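Local coordinates for protein 2-methyl-3-hydroxypyridine-5-carboxylic acid oxygenase (Mesorhizobium loti, PDB 3ALJ) that probably catalyses the FAD-dependent oxygenation and ring opening of 2-methyl-3-hydroxypyridine-5-carboxylic acid, at residues A14-G19 with W35-H40; A26-K31 with N115-L120; L151-D156 with A284-A289. All coordinates share one frame; numbering follows the deposited sequence. Where two conformers were deposited one is given.

Contact 1. Residues A14-G19 with W35-H40; sequences AEVAGG and WDVRLH. With FAD (flavin-adenine dinucleotide), chain B.
Ala14 to Ala17 and Val37 to His40 pair residue by residue as parallel strands, their axes 4.7 Å apart at 19°, bonded through Ala14, Val16 and Gly18 of the first strand and its loop. With helix 21-32 between them they form the beta-alpha-beta crossover that opens a Rossmann-type FAD-binding fold. Glu15, Arg38 and His40 share one face of the sheet. The imidazole NE2 of His40 donates to OE1 of Glu15 at 2.6 Å; the oxygen lies in the ring plane and is met on the syn side, but 26° out of the carboxylate plane. Ser128 OG bonds the other ring nitrogen, ND1, so the imidazole is fixed at both ends. OE2 of Glu15 takes a hydrogen bond from a water that in turn accepts one from Arg38 NH2, while NE and NH1 of the same guanidinium grip the two oxygens of Asp36. On the other face, toward helix 21-32, Val16 CG2 meets Val37 CG1 at 3.9 Å. With CG anti to the backbone N (chi1 179°), Leu39 reaches along to the glycine turn, its CD2 3.8 Å from Gly19 CA. A CB on Gly18 would be crowded by FAD ribose O4B, which lies 3.3 Å from Gly18 CA.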
loop_
_atom_site.group_PDB
_atom_site.type_symbol
_atom_site.label_atom_id
_atom_site.label_comp_id
_atom_site.label_asym_id
_atom_site.label_seq_id
_atom_site.Cartn_x
_atom_site.Cartn_y
_atom_site.Cartn_z
ATOM N N ALA A 14 14.228 9.410 -17.219
ATOM C CA ALA A 14 13.324 9.692 -16.069
ATOM C C ALA A 14 14.186 9.626 -14.806
ATOM O O ALA A 14 15.016 8.765 -14.626
ATOM C CB ALA A 14 12.278 8.599 -16.063
ATOM N N GLU A 15 13.819 10.560 -13.914
ATOM C CA GLU A 15 14.422 10.530 -12.523
ATOM C C GLU A 15 13.206 10.336 -11.586
ATOM O O GLU A 15 12.242 11.100 -11.607
ATOM C CB GLU A 15 15.121 11.897 -12.235
ATOM C CG GLU A 15 16.372 12.098 -13.089
ATOM C CD GLU A 15 17.542 11.327 -12.590
ATOM O OE1 GLU A 15 17.424 10.614 -11.573
ATOM O OE2 GLU A 15 18.610 11.408 -13.196
ATOM N N VAL A 16 13.296 9.285 -10.757
ATOM C CA VAL A 16 12.227 8.894 -9.855
ATOM C C VAL A 16 12.708 9.152 -8.456
ATOM O O VAL A 16 13.841 8.683 -8.058
ATOM C CB VAL A 16 11.915 7.414 -10.058
ATOM C CG1 VAL A 16 10.835 6.949 -9.047
ATOM C CG2 VAL A 16 11.504 7.097 -11.474
ATOM N N ALA A 17 11.966 9.925 -7.685
ATOM C CA ALA A 17 12.224 10.096 -6.255
ATOM C C ALA A 17 11.344 9.146 -5.449
ATOM O O ALA A 17 10.100 9.298 -5.466
ATOM C CB ALA A 17 11.825 11.596 -5.954
ATOM N N GLY A 18 12.022 8.299 -4.657
ATOM C CA GLY A 18 11.312 7.363 -3.729
ATOM C C GLY A 18 11.394 5.955 -4.203
ATOM O O GLY A 18 11.081 5.625 -5.351
ATOM N N GLY A 19 11.801 5.105 -3.306
ATOM C CA GLY A 19 11.922 3.629 -3.599
ATOM C C GLY A 19 10.911 2.791 -2.912
ATOM O O GLY A 19 11.208 1.689 -2.503
ATOM N N TRP A 35 12.865 3.600 -21.347
ATOM C CA TRP A 35 13.412 4.809 -20.657
ATOM C C TRP A 35 14.737 4.475 -20.000
ATOM O O TRP A 35 14.987 3.403 -19.473
ATOM C CB TRP A 35 12.425 5.300 -19.590
ATOM C CG TRP A 35 11.195 5.897 -20.101
ATOM C CD1 TRP A 35 10.030 5.286 -20.628
ATOM C CD2 TRP A 35 10.926 7.287 -20.096
ATOM N NE1 TRP A 35 9.140 6.206 -20.949
ATOM C CE2 TRP A 35 9.626 7.482 -20.639
ATOM C CE3 TRP A 35 11.647 8.425 -19.660
ATOM C CZ2 TRP A 35 8.978 8.751 -20.764
ATOM C CZ3 TRP A 35 10.996 9.676 -19.821
ATOM C CH2 TRP A 35 9.710 9.841 -20.378
ATOM N N ASP A 36 15.576 5.555 -19.965
ATOM C CA ASP A 36 16.735 5.525 -19.127
ATOM C C ASP A 36 16.244 6.000 -17.732
ATOM O O ASP A 36 16.037 7.197 -17.615
ATOM C CB ASP A 36 17.846 6.449 -19.703
ATOM C CG ASP A 36 19.095 6.493 -18.770
ATOM O OD1 ASP A 36 19.170 5.836 -17.711
ATOM O OD2 ASP A 36 20.154 7.081 -19.233
ATOM N N VAL A 37 16.119 5.115 -16.772
ATOM C CA VAL A 37 15.546 5.468 -15.467
ATOM C C VAL A 37 16.505 5.344 -14.339
ATOM O O VAL A 37 17.195 4.311 -14.157
ATOM C CB VAL A 37 14.477 4.363 -15.055
ATOM C CG1 VAL A 37 13.708 4.876 -13.795
ATOM C CG2 VAL A 37 13.592 4.062 -16.073
ATOM N N ARG A 38 16.552 6.408 -13.509
ATOM C CA ARG A 38 17.350 6.349 -12.319
ATOM C C ARG A 38 16.414 6.602 -11.127
ATOM O O ARG A 38 15.447 7.443 -11.272
ATOM C CB ARG A 38 18.395 7.489 -12.345
ATOM C CG ARG A 38 19.376 7.283 -13.588
ATOM C CD ARG A 38 18.958 8.238 -14.687
ATOM N NE ARG A 38 19.767 8.049 -15.924
ATOM C CZ ARG A 38 20.989 8.578 -16.074
ATOM N NH1 ARG A 38 21.584 8.393 -17.242
ATOM N NH2 ARG A 38 21.575 9.338 -15.103
ATOM N N LEU A 39 16.592 5.879 -10.049
ATOM C CA LEU A 39 15.705 6.009 -8.839
ATOM C C LEU A 39 16.512 6.387 -7.655
ATOM O O LEU A 39 17.637 5.831 -7.437
ATOM C CB LEU A 39 14.997 4.638 -8.637
ATOM C CG LEU A 39 14.066 4.628 -7.401
ATOM C CD1 LEU A 39 12.783 3.770 -7.728
ATOM C CD2 LEU A 39 14.679 4.136 -6.152
ATOM N N HIS A 40 15.981 7.307 -6.861
ATOM C CA HIS A 40 16.644 7.853 -5.698
ATOM C C HIS A 40 15.864 7.541 -4.418
ATOM O O HIS A 40 14.725 8.082 -4.269
ATOM C CB HIS A 40 16.817 9.343 -5.885
ATOM C CG HIS A 40 17.586 9.687 -7.125
ATOM N ND1 HIS A 40 18.985 9.743 -7.158
ATOM C CD2 HIS A 40 17.155 9.806 -8.418
ATOM C CE1 HIS A 40 19.363 9.941 -8.435
ATOM N NE2 HIS A 40 18.274 10.031 -9.208
HETATM P PA FAD B . 5.986 4.885 0.461
HETATM O O1A FAD B . 5.696 3.420 0.546
HETATM O O2A FAD B . 5.858 5.696 1.615
HETATM O O5B FAD B . 7.460 4.999 -0.121
HETATM C C5B FAD B . 8.099 6.305 -0.308
HETATM C C4B FAD B . 9.568 5.935 -0.327
HETATM O O4B FAD B . 10.188 7.237 -0.607
HETATM C C3B FAD B . 10.137 5.508 0.976
HETATM O O3B FAD B . 11.014 4.374 0.814
HETATM C C2B FAD B . 10.839 6.805 1.519
HETATM O O2B FAD B . 11.965 6.530 2.370
HETATM C C1B FAD B . 11.364 7.449 0.277
HETATM N N9A FAD B . 11.418 8.874 0.329
HETATM C C8A FAD B . 10.651 9.762 1.050
HETATM N N7A FAD B . 10.965 11.033 0.759
HETATM C C5A FAD B . 11.983 10.966 -0.180
HETATM C C6A FAD B . 12.645 11.944 -0.917
HETATM N N6A FAD B . 12.385 13.278 -0.705
HETATM N N1A FAD B . 13.562 11.517 -1.788
HETATM C C2A FAD B . 13.858 10.225 -1.969
HETATM N N3A FAD B . 13.222 9.212 -1.313
HETATM C C4A FAD B . 12.261 9.625 -0.440
HETATM N N1 FAD B . -2.063 -0.473 0.866
HETATM C C2 FAD B . -2.439 -1.572 0.238
HETATM O O2 FAD B . -2.468 -1.672 -0.999
HETATM N N3 FAD B . -2.846 -2.687 0.972
HETATM C C4 FAD B . -2.827 -2.690 2.368
HETATM O O4 FAD B . -3.061 -3.793 2.990
HETATM C C4X FAD B . -2.447 -1.517 2.995
HETATM N N5 FAD B . -2.521 -1.426 4.427
HETATM C C5X FAD B . -2.205 -0.228 5.040
HETATM C C6 FAD B . -2.367 -0.070 6.428
HETATM C C7 FAD B . -1.992 1.094 7.047
HETATM C C7M FAD B . -2.170 1.226 8.587
HETATM C C8 FAD B . -1.518 2.159 6.310
HETATM C C8M FAD B . -1.122 3.502 6.966
HETATM C C9 FAD B . -1.357 2.020 4.924
HETATM C C9A FAD B . -1.745 0.828 4.263
HETATM N N10 FAD B . -1.630 0.671 2.812
HETATM C C10 FAD B . -2.025 -0.467 2.217
HETATM C "C1'" FAD B . -1.141 1.870 1.978
HETATM C "C2'" FAD B . 0.327 1.665 1.628
HETATM O "O2'" FAD B . 1.085 1.494 2.843
HETATM C "C3'" FAD B . 0.871 2.941 0.959
HETATM O "O3'" FAD B . -0.230 3.511 0.154
HETATM C "C4'" FAD B . 1.980 2.711 0.018
HETATM O "O4'" FAD B . 3.092 2.189 0.800
HETATM C "C5'" FAD B . 2.455 3.979 -0.610
HETATM O "O5'" FAD B . 3.543 3.678 -1.479
HETATM P P FAD B . 4.408 4.899 -1.989
HETATM O O1P FAD B . 5.476 4.296 -2.798
HETATM O O2P FAD B . 3.562 5.983 -2.582
HETATM O O3P FAD B . 5.016 5.555 -0.642
HETATM O O HOH W 1 20.804 10.122 -12.487
#

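Contact 2. Residues A26-K31 with N115-L120; sequences AAIALK and NRARAL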
loop_
_atom_site.group_PDB
_atom_site.type_symbol
_atom_site.label_atom_id
_atom_site.label_comp_id
_atom_site.label_asym_id
_atom_site.label_seq_id
_atom_site.Cartn_x
_atom_site.Cartn_y
_atom_site.Cartn_z
ATOM N N ALA A 26 6.925 2.555 -11.014
ATOM C CA ALA A 26 7.184 3.468 -12.116
ATOM C C ALA A 26 8.513 3.178 -12.766
ATOM O O ALA A 26 8.596 3.150 -14.040
ATOM C CB ALA A 26 7.159 4.974 -11.577
ATOM N N ALA A 27 9.536 2.932 -11.980
ATOM C CA ALA A 27 10.838 2.646 -12.575
ATOM C C ALA A 27 10.886 1.410 -13.457
ATOM O O ALA A 27 11.445 1.448 -14.537
ATOM C CB ALA A 27 11.917 2.618 -11.510
ATOM N N ILE A 28 10.266 0.337 -13.013
ATOM C CA ILE A 28 10.264 -0.904 -13.785
ATOM C C ILE A 28 9.480 -0.696 -15.055
ATOM O O ILE A 28 9.939 -1.089 -16.120
ATOM C CB ILE A 28 9.666 -2.005 -12.944
ATOM C CG1 ILE A 28 10.596 -2.446 -11.845
ATOM C CG2 ILE A 28 9.323 -3.213 -13.859
ATOM C CD1 ILE A 28 9.877 -3.277 -10.712
ATOM N N ALA A 29 8.300 -0.084 -14.918
ATOM C CA ALA A 29 7.413 0.085 -16.091
ATOM C C ALA A 29 8.068 0.971 -17.129
ATOM O O ALA A 29 8.101 0.642 -18.378
ATOM C CB ALA A 29 6.033 0.642 -15.766
ATOM N N LEU A 30 8.758 2.018 -16.687
ATOM C CA LEU A 30 9.408 2.956 -17.625
ATOM C C LEU A 30 10.580 2.237 -18.204
ATOM O O LEU A 30 10.795 2.324 -19.450
ATOM C CB LEU A 30 9.805 4.273 -16.869
ATOM C CG LEU A 30 8.623 5.078 -16.463
ATOM C CD1 LEU A 30 9.159 6.139 -15.397
ATOM C CD2 LEU A 30 7.935 5.771 -17.621
ATOM N N LYS A 31 11.382 1.509 -17.405
ATOM C CA LYS A 31 12.591 0.809 -17.956
ATOM C C LYS A 31 12.147 -0.250 -19.009
ATOM O O LYS A 31 12.822 -0.397 -20.051
ATOM C CB LYS A 31 13.420 0.177 -16.811
ATOM C CG LYS A 31 14.792 -0.426 -17.209
ATOM C CD LYS A 31 15.781 0.755 -17.556
ATOM C CE LYS A 31 17.044 -0.066 -17.885
ATOM N NZ LYS A 31 18.109 0.884 -18.332
ATOM N N ASN A 115 14.127 -6.616 -6.826
ATOM C CA ASN A 115 14.892 -7.677 -7.608
ATOM C C ASN A 115 14.572 -7.460 -9.067
ATOM O O ASN A 115 15.529 -7.582 -9.898
ATOM C CB ASN A 115 14.506 -9.060 -7.125
ATOM C CG ASN A 115 15.095 -9.416 -5.707
ATOM O OD1 ASN A 115 14.642 -10.364 -5.090
ATOM N ND2 ASN A 115 16.046 -8.644 -5.228
ATOM N N ARG A 116 13.351 -7.115 -9.439
ATOM C CA ARG A 116 13.005 -6.917 -10.819
ATOM C C ARG A 116 13.617 -5.653 -11.368
ATOM O O ARG A 116 14.125 -5.646 -12.486
ATOM C CB ARG A 116 11.424 -6.947 -10.963
ATOM C CG ARG A 116 10.941 -6.625 -12.280
ATOM C CD ARG A 116 11.445 -7.693 -13.366
ATOM N NE ARG A 116 10.781 -7.416 -14.602
ATOM C CZ ARG A 116 11.278 -7.859 -15.784
ATOM N NH1 ARG A 116 12.414 -8.599 -15.810
ATOM N NH2 ARG A 116 10.698 -7.556 -16.894
ATOM N N ALA A 117 13.614 -4.547 -10.596
ATOM C CA ALA A 117 14.276 -3.344 -11.066
ATOM C C ALA A 117 15.786 -3.600 -11.273
ATOM O O ALA A 117 16.312 -3.089 -12.289
ATOM C CB ALA A 117 14.075 -2.244 -9.998
ATOM N N ARG A 118 16.421 -4.372 -10.401
ATOM C CA ARG A 118 17.875 -4.646 -10.546
ATOM C C ARG A 118 18.033 -5.515 -11.789
ATOM O O ARG A 118 19.013 -5.225 -12.596
ATOM C CB ARG A 118 18.397 -5.308 -9.325
ATOM C CG ARG A 118 18.512 -4.377 -8.207
ATOM C CD ARG A 118 19.165 -5.155 -7.050
ATOM N NE ARG A 118 19.482 -4.311 -5.892
ATOM C CZ ARG A 118 19.461 -4.728 -4.609
ATOM N NH1 ARG A 118 19.813 -3.867 -3.657
ATOM N NH2 ARG A 118 19.193 -5.981 -4.249
ATOM N N ALA A 119 17.194 -6.551 -11.983
ATOM C CA ALA A 119 17.337 -7.407 -13.173
ATOM C C ALA A 119 17.254 -6.582 -14.444
ATOM O O ALA A 119 17.908 -6.933 -15.468
ATOM C CB ALA A 119 16.323 -8.508 -13.190
ATOM N N LEU A 120 16.448 -5.502 -14.534
ATOM C CA LEU A 120 16.285 -4.710 -15.689
ATOM C C LEU A 120 17.376 -3.590 -15.842
ATOM O O LEU A 120 17.395 -2.932 -16.876
ATOM C CB LEU A 120 14.906 -4.041 -15.668
ATOM C CG LEU A 120 13.753 -5.016 -15.920
ATOM C CD1 LEU A 120 12.506 -4.260 -15.559
ATOM C CD2 LEU A 120 13.760 -5.372 -17.410
#
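The guanidinium of Arg116, whose aliphatic stem rests on Ile28, is held at two of its nitrogens: NE donates to Leu66 O, and NH2 bonds with OE1 of Gln32, the residue next after Lys31. That second bond ties helix 106-119 back to the end of helix 21-32, the crossover helix of the beta-alpha-beta unit of strands 13-17 and 36-40, although no hydrogen bond joins 26-31 directly to 115-120. What these two segments share is packing. Ile28 sends both of its branches across. Its CG1 lies anti to the carbonyl carbon (chi1 -73°), and the extended chi2 (163°) carries CD1 on to the stem of Arg116, 3.8 Å from CG, while CG1 itself sits 3.9 Å from the methyl CB of Ala117. The small side chain of Ala117 is consistent with the close approach, the CA atoms of Ile28 and Ala117 being 5.4 Å apart. The other branch, CG2, meets Leu120 CD1 at 3.8 Å, the two side chains crossing at about a right angle. Leu120 also faces Arg116 within its own segment, placing CG 3.7 Å above the centre of the guanidinium plane, so one face of the charged group is covered by the leucine's branching carbon. Lys31 and Leu120 run past each other in opposite directions. The lysine chain bends at chi2 (71°) and brings CE to 3.1 Å from the backbone O of Leu120, whereas NZ stops 4.1 Å from that oxygen. The carbonyl therefore meets a methylene next to the ammonium group, probably with some electrostatic attraction. Cohesion between these helices thus comes from hydrocarbon in the middle, with Arg116 fastening one border through Leu66 and Gln32, and the lysine amine at the other approaching a carbonyl without bonding it.

Contact 3. Residues L151-D156 with A284-A289; sequences LIVGAD and ALVGDA. With FAD (flavin-adenine dinucleotide), chain B.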
loop_
_atom_site.group_PDB
_atom_site.type_symbol
_atom_site.label_atom_id
_atom_site.label_comp_id
_atom_site.label_asym_id
_atom_site.label_seq_id
_atom_site.Cartn_x
_atom_site.Cartn_y
_atom_site.Cartn_z
ATOM N N LEU A 151 11.392 13.460 -17.559
ATOM C CA LEU A 151 10.219 13.189 -16.635
ATOM C C LEU A 151 10.817 13.075 -15.272
ATOM O O LEU A 151 11.883 12.486 -15.069
ATOM C CB LEU A 151 9.617 11.814 -17.040
ATOM C CG LEU A 151 8.569 11.227 -16.045
ATOM C CD1 LEU A 151 7.271 12.043 -16.140
ATOM C CD2 LEU A 151 8.419 9.749 -16.370
ATOM N N ILE A 152 10.092 13.714 -14.374
ATOM C CA ILE A 152 10.418 13.604 -12.916
ATOM C C ILE A 152 9.241 12.929 -12.209
ATOM O O ILE A 152 8.106 13.423 -12.358
ATOM C CB ILE A 152 10.642 14.972 -12.297
ATOM C CG1 ILE A 152 11.784 15.707 -13.049
ATOM C CG2 ILE A 152 10.885 14.853 -10.774
ATOM C CD1 ILE A 152 12.098 16.956 -12.325
ATOM N N VAL A 153 9.439 11.817 -11.493
ATOM C CA VAL A 153 8.385 11.146 -10.773
ATOM C C VAL A 153 8.564 11.425 -9.277
ATOM O O VAL A 153 9.541 10.965 -8.684
ATOM C CB VAL A 153 8.419 9.648 -11.082
ATOM C CG1 VAL A 153 7.281 8.944 -10.312
ATOM C CG2 VAL A 153 8.176 9.383 -12.652
ATOM N N GLY A 154 7.573 12.079 -8.711
ATOM C CA GLY A 154 7.542 12.297 -7.250
ATOM C C GLY A 154 6.792 11.139 -6.617
ATOM O O GLY A 154 5.603 11.169 -6.506
ATOM N N ALA A 155 7.537 10.104 -6.261
ATOM C CA ALA A 155 6.949 8.881 -5.568
ATOM C C ALA A 155 7.571 8.852 -4.168
ATOM O O ALA A 155 7.878 7.770 -3.636
ATOM C CB ALA A 155 7.408 7.644 -6.396
ATOM N N ASP A 156 7.638 10.045 -3.562
ATOM C CA ASP A 156 8.319 10.194 -2.263
ATOM C C ASP A 156 7.467 10.314 -1.078
ATOM O O ASP A 156 7.851 10.923 -0.076
ATOM C CB ASP A 156 9.409 11.341 -2.437
ATOM C CG ASP A 156 8.861 12.607 -3.029
ATOM O OD1 ASP A 156 7.878 12.669 -3.821
ATOM O OD2 ASP A 156 9.491 13.707 -2.716
ATOM N N ALA A 284 5.329 14.364 -12.315
ATOM C CA ALA A 284 4.089 13.629 -11.919
ATOM C C ALA A 284 4.281 13.143 -10.527
ATOM O O ALA A 284 5.337 12.546 -10.172
ATOM C CB ALA A 284 3.902 12.459 -12.787
ATOM N N LEU A 285 3.244 13.370 -9.741
ATOM C CA LEU A 285 3.196 12.866 -8.312
ATOM C C LEU A 285 2.420 11.543 -8.313
ATOM O O LEU A 285 1.295 11.493 -8.819
ATOM C CB LEU A 285 2.454 13.863 -7.432
ATOM C CG LEU A 285 3.145 15.264 -7.474
ATOM C CD1 LEU A 285 2.341 16.170 -6.528
ATOM C CD2 LEU A 285 4.630 15.235 -7.052
ATOM N N VAL A 286 2.991 10.511 -7.705
ATOM C CA VAL A 286 2.409 9.101 -7.765
ATOM C C VAL A 286 2.352 8.570 -6.370
ATOM O O VAL A 286 3.374 8.676 -5.659
ATOM C CB VAL A 286 3.266 8.138 -8.649
ATOM C CG1 VAL A 286 3.314 8.705 -10.158
ATOM C CG2 VAL A 286 4.639 7.645 -8.007
ATOM N N GLY A 287 1.289 7.889 -5.972
ATOM C CA GLY A 287 1.322 7.188 -4.707
ATOM C C GLY A 287 0.906 8.087 -3.560
ATOM O O GLY A 287 0.085 8.998 -3.765
ATOM N N ASP A 288 1.422 7.793 -2.364
ATOM C CA ASP A 288 0.998 8.557 -1.207
ATOM C C ASP A 288 1.404 10.098 -1.325
ATOM O O ASP A 288 0.810 10.921 -0.596
ATOM C CB ASP A 288 1.706 8.016 0.043
ATOM C CG ASP A 288 0.989 6.787 0.657
ATOM O OD1 ASP A 288 0.042 6.272 0.045
ATOM O OD2 ASP A 288 1.429 6.414 1.765
ATOM N N ALA A 289 2.347 10.406 -2.190
ATOM C CA ALA A 289 2.667 11.824 -2.463
ATOM C C ALA A 289 1.400 12.566 -2.929
ATOM O O ALA A 289 1.287 13.798 -2.735
ATOM C CB ALA A 289 3.748 11.925 -3.525
HETATM P PA FAD B . 5.986 4.885 0.461
HETATM O O1A FAD B . 5.696 3.420 0.546
HETATM O O2A FAD B . 5.858 5.696 1.615
HETATM O O5B FAD B . 7.460 4.999 -0.121
HETATM C C5B FAD B . 8.099 6.305 -0.308
HETATM C C4B FAD B . 9.568 5.935 -0.327
HETATM O O4B FAD B . 10.188 7.237 -0.607
HETATM C C3B FAD B . 10.137 5.508 0.976
HETATM O O3B FAD B . 11.014 4.374 0.814
HETATM C C2B FAD B . 10.839 6.805 1.519
HETATM O O2B FAD B . 11.965 6.530 2.370
HETATM C C1B FAD B . 11.364 7.449 0.277
HETATM N N9A FAD B . 11.418 8.874 0.329
HETATM C C8A FAD B . 10.651 9.762 1.050
HETATM N N7A FAD B . 10.965 11.033 0.759
HETATM C C5A FAD B . 11.983 10.966 -0.180
HETATM C C6A FAD B . 12.645 11.944 -0.917
HETATM N N6A FAD B . 12.385 13.278 -0.705
HETATM N N1A FAD B . 13.562 11.517 -1.788
HETATM C C2A FAD B . 13.858 10.225 -1.969
HETATM N N3A FAD B . 13.222 9.212 -1.313
HETATM C C4A FAD B . 12.261 9.625 -0.440
HETATM N N1 FAD B . -2.063 -0.473 0.866
HETATM C C2 FAD B . -2.439 -1.572 0.238
HETATM O O2 FAD B . -2.468 -1.672 -0.999
HETATM N N3 FAD B . -2.846 -2.687 0.972
HETATM C C4 FAD B . -2.827 -2.690 2.368
HETATM O O4 FAD B . -3.061 -3.793 2.990
HETATM C C4X FAD B . -2.447 -1.517 2.995
HETATM N N5 FAD B . -2.521 -1.426 4.427
HETATM C C5X FAD B . -2.205 -0.228 5.040
HETATM C C6 FAD B . -2.367 -0.070 6.428
HETATM C C7 FAD B . -1.992 1.094 7.047
HETATM C C7M FAD B . -2.170 1.226 8.587
HETATM C C8 FAD B . -1.518 2.159 6.310
HETATM C C8M FAD B . -1.122 3.502 6.966
HETATM C C9 FAD B . -1.357 2.020 4.924
HETATM C C9A FAD B . -1.745 0.828 4.263
HETATM N N10 FAD B . -1.630 0.671 2.812
HETATM C C10 FAD B . -2.025 -0.467 2.217
HETATM C "C1'" FAD B . -1.141 1.870 1.978
HETATM C "C2'" FAD B . 0.327 1.665 1.628
HETATM O "O2'" FAD B . 1.085 1.494 2.843
HETATM C "C3'" FAD B . 0.871 2.941 0.959
HETATM O "O3'" FAD B . -0.230 3.511 0.154
HETATM C "C4'" FAD B . 1.980 2.711 0.018
HETATM O "O4'" FAD B . 3.092 2.189 0.800
HETATM C "C5'" FAD B . 2.455 3.979 -0.610
HETATM O "O5'" FAD B . 3.543 3.678 -1.479
HETATM P P FAD B . 4.408 4.899 -1.989
HETATM O O1P FAD B . 5.476 4.296 -2.798
HETATM O O2P FAD B . 3.562 5.983 -2.582
HETATM O O3P FAD B . 5.016 5.555 -0.642
#
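Gly154 leaves no room for a side chain: a CB built on it would stand 2.8 Å from CD2 of Leu285, its partner in the neighbouring parallel strand. The strands are joined by Ala284 N to Ile152 O, by Gly154 N to Ala284 O at 2.7 Å, and by Val286 N to Gly154 O. The last carbonyl also has the methyl of Ala289 nearby, CB lying 3.6 Å from Gly154 O. Beyond the strands both segments turn to FAD. Asp156 lays its CB 3.4 Å from adenine C5A; its carboxylate is held by Ser160 OG and the amide of Val162. The turn 286-289 fits the GD motif of flavoprotein hydroxylases: Gly287 CA comes 3.3 Å from FAD O2P, where a side chain on this glycine would clash with the phosphate oxygen, and Asp288 N donates to FAD O2P at 2.8 Å. With CG of Asp288 turned anti to the carbonyl carbon (chi1 -84°), its OD1 reaches the ribityl hydroxyl O3' of FAD and accepts from it at 2.8 Å. An alanine in place of Asp288 would keep the amide but remove the carboxylate, probably leaving O3' without its acceptor and the ribityl chain freer to shift. Backbone amide and carboxylate thus read two different parts of the cofactor, phosphate acceptor and ribityl hydroxyl donor, from the turn that follows strand 283-285.

Overall arrangement
All three contacts lie in the FAD-binding domain. Contacts 1 and 3 are neighbours in one sheet, centres about 10 Å apart, where strand 13-17 pairs with 36-40 on one side and with 151-154 on the other; strand 283-285 follows beyond. Backbone bonds between Ala17 and both Val153 and Ala155 join them, and both touch FAD. Contact 2 sits outside the sheet, centre about 10 Å from contact 1 and 16 Å from contact 3, where helix 21-32, the crossover between the strands of contact 1, meets helix 106-119. Contacts 1 and 2 interleave along the chain; contact 3 comes later, so contacts 1 and 3 bring distant sequence to FAD, while the Ile28 side chain of contact 2 stays about 12 Å from it.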